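Local coordinates for protein TRAP dicarboxylate transporter, DctP subunit (Sulfurospirillum deleyianum, PDB 4OVS) that probably captures succinate in the periplasm as the solute-binding subunit of a TRAP dicarboxylate transporter, at residues E25-P36 with K58-L69. Sequence-based numbering, arbitrary orientation.
Sequences EYTIKVTHVVSP and KVEVIVFPNSQL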
loop_
_atom_site.group_PDB
_atom_site.type_symbol
_atom_site.label_atom_id
_atom_site.label_comp_id
_atom_site.label_asym_id
_atom_site.label_seq_id
_atom_site.Cartn_x
_atom_site.Cartn_y
_atom_site.Cartn_z
ATOM N N GLU A 25 9.631 -28.595 12.367
ATOM C CA GLU A 25 8.525 -29.121 13.144
ATOM C C GLU A 25 7.286 -28.252 12.898
ATOM O O GLU A 25 6.195 -28.704 13.093
ATOM C CB GLU A 25 8.872 -29.096 14.626
ATOM C CG GLU A 25 10.293 -29.467 14.942
ATOM C CD GLU A 25 10.451 -30.845 15.546
ATOM O OE1 GLU A 25 9.510 -31.672 15.455
ATOM O OE2 GLU A 25 11.530 -31.098 16.121
ATOM N N TYR A 26 7.477 -26.998 12.469
ATOM C CA TYR A 26 6.358 -26.066 12.285
ATOM C C TYR A 26 6.578 -25.211 11.050
ATOM O O TYR A 26 7.718 -24.839 10.731
ATOM C CB TYR A 26 6.225 -25.123 13.488
ATOM C CG TYR A 26 6.042 -25.807 14.850
ATOM C CD1 TYR A 26 7.137 -26.185 15.626
ATOM C CD2 TYR A 26 4.774 -26.071 15.347
ATOM C CE1 TYR A 26 6.959 -26.813 16.863
ATOM C CE2 TYR A 26 4.596 -26.701 16.593
ATOM C CZ TYR A 26 5.700 -27.056 17.323
ATOM O OH TYR A 26 5.554 -27.667 18.536
ATOM N N THR A 27 5.495 -24.855 10.368
ATOM C CA THR A 27 5.591 -24.023 9.191
ATOM C C THR A 27 4.629 -22.837 9.323
ATOM O O THR A 27 3.582 -22.951 9.942
ATOM C CB THR A 27 5.250 -24.820 7.899
ATOM O OG1 THR A 27 3.943 -25.375 8.028
ATOM C CG2 THR A 27 6.207 -26.001 7.667
ATOM N N ILE A 28 4.977 -21.718 8.695
ATOM C CA ILE A 28 4.175 -20.477 8.683
ATOM C C ILE A 28 4.041 -19.988 7.221
ATOM O O ILE A 28 5.048 -19.939 6.498
ATOM C CB ILE A 28 4.862 -19.316 9.506
ATOM C CG1 ILE A 28 4.941 -19.653 10.989
ATOM C CG2 ILE A 28 4.080 -17.985 9.347
ATOM C CD1 ILE A 28 5.642 -18.595 11.840
ATOM N N LYS A 29 2.826 -19.605 6.812
ATOM C CA LYS A 29 2.511 -19.244 5.443
ATOM C C LYS A 29 2.192 -17.770 5.452
ATOM O O LYS A 29 1.215 -17.344 6.081
ATOM C CB LYS A 29 1.304 -20.051 4.928
ATOM C CG LYS A 29 1.464 -21.538 5.156
ATOM C CD LYS A 29 0.581 -22.370 4.272
ATOM C CE LYS A 29 -0.814 -22.558 4.820
ATOM N NZ LYS A 29 -1.604 -23.474 3.910
ATOM N N VAL A 30 3.028 -17.014 4.751
ATOM C CA VAL A 30 2.839 -15.577 4.519
ATOM C C VAL A 30 2.275 -15.356 3.117
ATOM O O VAL A 30 2.719 -15.991 2.163
ATOM C CB VAL A 30 4.178 -14.788 4.585
ATOM C CG1 VAL A 30 3.883 -13.371 4.344
ATOM C CG2 VAL A 30 4.879 -14.943 5.926
ATOM N N THR A 31 1.312 -14.448 2.985
ATOM C CA THR A 31 0.661 -14.236 1.715
ATOM C C THR A 31 0.627 -12.757 1.452
ATOM O O THR A 31 0.281 -12.016 2.322
ATOM C CB THR A 31 -0.767 -14.821 1.713
ATOM O OG1 THR A 31 -1.387 -14.628 0.451
ATOM C CG2 THR A 31 -1.680 -14.180 2.810
ATOM N N HIS A 32 1.038 -12.352 0.251
ATOM C CA HIS A 32 0.884 -10.966 -0.216
ATOM C C HIS A 32 0.777 -10.887 -1.750
ATOM O O HIS A 32 0.943 -11.916 -2.449
ATOM C CB HIS A 32 2.031 -10.077 0.321
ATOM C CG HIS A 32 3.381 -10.370 -0.248
ATOM N ND1 HIS A 32 3.760 -9.954 -1.504
ATOM C CD2 HIS A 32 4.474 -10.951 0.303
ATOM C CE1 HIS A 32 5.013 -10.310 -1.723
ATOM N NE2 HIS A 32 5.476 -10.901 -0.637
ATOM N N VAL A 33 0.471 -9.682 -2.250
ATOM C CA VAL A 33 0.066 -9.465 -3.604
ATOM C C VAL A 33 1.104 -8.761 -4.503
ATOM O O VAL A 33 0.839 -8.541 -5.699
ATOM C CB VAL A 33 -1.273 -8.649 -3.658
ATOM C CG1 VAL A 33 -2.410 -9.328 -2.838
ATOM C CG2 VAL A 33 -1.063 -7.241 -3.152
ATOM N N VAL A 34 2.236 -8.364 -3.930
ATOM C CA VAL A 34 3.311 -7.684 -4.639
ATOM C C VAL A 34 4.503 -8.550 -5.078
ATOM O O VAL A 34 4.606 -9.747 -4.767
ATOM C CB VAL A 34 3.914 -6.474 -3.801
ATOM C CG1 VAL A 34 2.861 -5.457 -3.429
ATOM C CG2 VAL A 34 4.697 -6.939 -2.612
ATOM N N SER A 35 5.350 -7.945 -5.898
ATOM C CA SER A 35 6.562 -8.599 -6.389
ATOM C C SER A 35 7.576 -8.788 -5.284
ATOM O O SER A 35 7.740 -7.915 -4.442
ATOM C CB SER A 35 7.223 -7.684 -7.434
ATOM O OG SER A 35 8.460 -8.238 -7.792
ATOM N N PRO A 36 8.328 -9.890 -5.306
ATOM C CA PRO A 36 9.389 -10.013 -4.291
ATOM C C PRO A 36 10.480 -8.966 -4.435
ATOM O O PRO A 36 11.274 -8.770 -3.515
ATOM C CB PRO A 36 10.015 -11.378 -4.599
ATOM C CG PRO A 36 9.009 -12.088 -5.482
ATOM C CD PRO A 36 8.216 -11.064 -6.187
ATOM N N LYS A 58 13.714 -24.969 13.331
ATOM C CA LYS A 58 12.568 -25.634 13.903
ATOM C C LYS A 58 11.306 -25.118 13.214
ATOM O O LYS A 58 10.363 -25.876 13.012
ATOM C CB LYS A 58 12.535 -25.331 15.406
ATOM C CG LYS A 58 11.971 -26.395 16.284
ATOM C CD LYS A 58 12.579 -26.272 17.685
ATOM C CE LYS A 58 12.351 -27.475 18.514
ATOM N NZ LYS A 58 13.359 -28.562 18.355
ATOM N N VAL A 59 11.304 -23.823 12.894
ATOM C CA VAL A 59 10.219 -23.191 12.161
ATOM C C VAL A 59 10.679 -22.748 10.776
ATOM O O VAL A 59 11.733 -22.101 10.634
ATOM C CB VAL A 59 9.680 -21.997 12.850
ATOM C CG1 VAL A 59 8.504 -21.438 12.113
ATOM C CG2 VAL A 59 9.286 -22.330 14.286
ATOM N N GLU A 60 9.880 -23.100 9.766
ATOM C CA GLU A 60 10.127 -22.721 8.366
ATOM C C GLU A 60 8.983 -21.804 7.868
ATOM O O GLU A 60 7.828 -22.160 7.961
ATOM C CB GLU A 60 10.306 -23.936 7.446
ATOM C CG GLU A 60 10.658 -23.488 5.980
ATOM C CD GLU A 60 11.314 -24.559 5.060
ATOM O OE1 GLU A 60 11.038 -25.773 5.204
ATOM O OE2 GLU A 60 12.120 -24.148 4.176
ATOM N N VAL A 61 9.327 -20.612 7.400
ATOM C CA VAL A 61 8.332 -19.650 6.900
ATOM C C VAL A 61 8.377 -19.681 5.355
ATOM O O VAL A 61 9.461 -19.509 4.776
ATOM C CB VAL A 61 8.622 -18.267 7.382
ATOM C CG1 VAL A 61 7.560 -17.255 6.797
ATOM C CG2 VAL A 61 8.683 -18.193 8.940
ATOM N N ILE A 62 7.245 -19.948 4.717
ATOM C CA ILE A 62 7.142 -19.950 3.251
ATOM C C ILE A 62 6.292 -18.737 2.837
ATOM O O ILE A 62 5.199 -18.508 3.352
ATOM C CB ILE A 62 6.530 -21.242 2.718
ATOM C CG1 ILE A 62 7.379 -22.447 3.149
ATOM C CG2 ILE A 62 6.359 -21.199 1.136
ATOM C CD1 ILE A 62 8.872 -22.298 2.903
ATOM N N VAL A 63 6.844 -17.929 1.948
ATOM C CA VAL A 63 6.225 -16.688 1.502
ATOM C C VAL A 63 5.686 -16.879 0.068
ATOM O O VAL A 63 6.415 -17.279 -0.831
ATOM C CB VAL A 63 7.262 -15.530 1.462
ATOM C CG1 VAL A 63 6.620 -14.273 0.907
ATOM C CG2 VAL A 63 7.865 -15.254 2.838
ATOM N N PHE A 64 4.399 -16.591 -0.126
ATOM C CA PHE A 64 3.766 -16.612 -1.396
ATOM C C PHE A 64 3.455 -15.191 -1.873
ATOM O O PHE A 64 2.484 -14.575 -1.434
ATOM C CB PHE A 64 2.445 -17.395 -1.279
ATOM C CG PHE A 64 2.616 -18.861 -0.993
ATOM C CD1 PHE A 64 2.719 -19.767 -2.007
ATOM C CD2 PHE A 64 2.636 -19.334 0.317
ATOM C CE1 PHE A 64 2.850 -21.124 -1.738
ATOM C CE2 PHE A 64 2.756 -20.698 0.581
ATOM C CZ PHE A 64 2.872 -21.578 -0.425
ATOM N N PRO A 65 4.273 -14.650 -2.780
ATOM C CA PRO A 65 4.009 -13.310 -3.288
ATOM C C PRO A 65 3.048 -13.291 -4.466
ATOM O O PRO A 65 2.522 -14.350 -4.838
ATOM C CB PRO A 65 5.389 -12.878 -3.770
ATOM C CG PRO A 65 5.935 -14.124 -4.334
ATOM C CD PRO A 65 5.472 -15.228 -3.380
ATOM N N ASN A 66 2.835 -12.102 -5.048
ATOM C CA ASN A 66 2.115 -11.961 -6.303
ATOM C C ASN A 66 0.743 -12.680 -6.294
ATOM O O ASN A 66 0.287 -13.190 -7.299
ATOM C CB ASN A 66 2.964 -12.490 -7.439
ATOM C CG ASN A 66 4.038 -11.504 -7.899
ATOM O OD1 ASN A 66 3.793 -10.289 -8.015
ATOM N ND2 ASN A 66 5.242 -12.019 -8.129
ATOM N N SER A 67 0.088 -12.734 -5.139
ATOM C CA SER A 67 -1.206 -13.404 -5.032
ATOM C C SER A 67 -1.187 -14.899 -5.402
ATOM O O SER A 67 -2.191 -15.435 -5.857
ATOM C CB SER A 67 -2.268 -12.722 -5.918
ATOM O OG SER A 67 -2.347 -11.328 -5.652
ATOM N N GLN A 68 -0.061 -15.581 -5.210
ATOM C CA GLN A 68 0.012 -16.979 -5.573
ATOM C C GLN A 68 -0.873 -17.809 -4.737
ATOM O O GLN A 68 -1.465 -18.746 -5.248
ATOM C CB GLN A 68 1.420 -17.543 -5.455
ATOM C CG GLN A 68 2.240 -17.175 -6.631
ATOM C CD GLN A 68 3.653 -17.660 -6.543
ATOM O OE1 GLN A 68 4.109 -18.071 -5.501
ATOM N NE2 GLN A 68 4.334 -17.666 -7.670
ATOM N N LEU A 69 -0.975 -17.486 -3.449
ATOM C CA LEU A 69 -1.874 -18.248 -2.580
ATOM C C LEU A 69 -3.247 -17.588 -2.449
ATOM O O LEU A 69 -4.265 -18.241 -2.634
ATOM C CB LEU A 69 -1.219 -18.424 -1.228
ATOM C CG LEU A 69 -1.782 -19.531 -0.373
ATOM C CD1 LEU A 69 -1.466 -20.879 -1.011
ATOM C CD2 LEU A 69 -1.243 -19.388 1.066
HETATM O O HOH W 1 11.948 -30.565 19.132
HETATM O O HOH W 2 -0.347 -15.083 -2.114
HETATM O O HOH W 3 -0.955 -9.714 -7.321
HETATM O O HOH W 4 7.502 -10.376 -9.659
#
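Pro65 lays its CA over one face of the His32 imidazole, a CH-pi contact 3.8 Å from the ring centroid. At the rim, in plane, ND1 accepts a rather long, bent hydrogen bond from Val34 N (3.3 Å), which favours this rotation; a chi1 of 69° tucks the ring between its own amide and carbonyl. Replacing the histidine by an alanine would remove the ring and would probably leave Pro65 CA without its aromatic face and Val34 N without this acceptor. The Phe64 ring turns an edge to Val30 O and carries Leu69 CD1 over one face. Ser67 N reaches His32 O and Asn66 N binds Val34 O, tying the type I' turn 65-68 to the loop; both turn residues have positive phi, which asparagine in particular tolerates, and Asn66 OD1 is held by Lys217. Backbone hydrogen bonds such as Phe64 N to Val30 O join the parallel strands; on one face, where beta-branched valines suit the extended backbone, Val30 CG2 meets Val61 CG1 at 3.6 Å. With helix 39-54 the strands form a beta-alpha-beta crossover of this family 7 solute-binding protein, whose loop brings the Val34 side chain within about 3 Å, nearest atoms, of bound succinate.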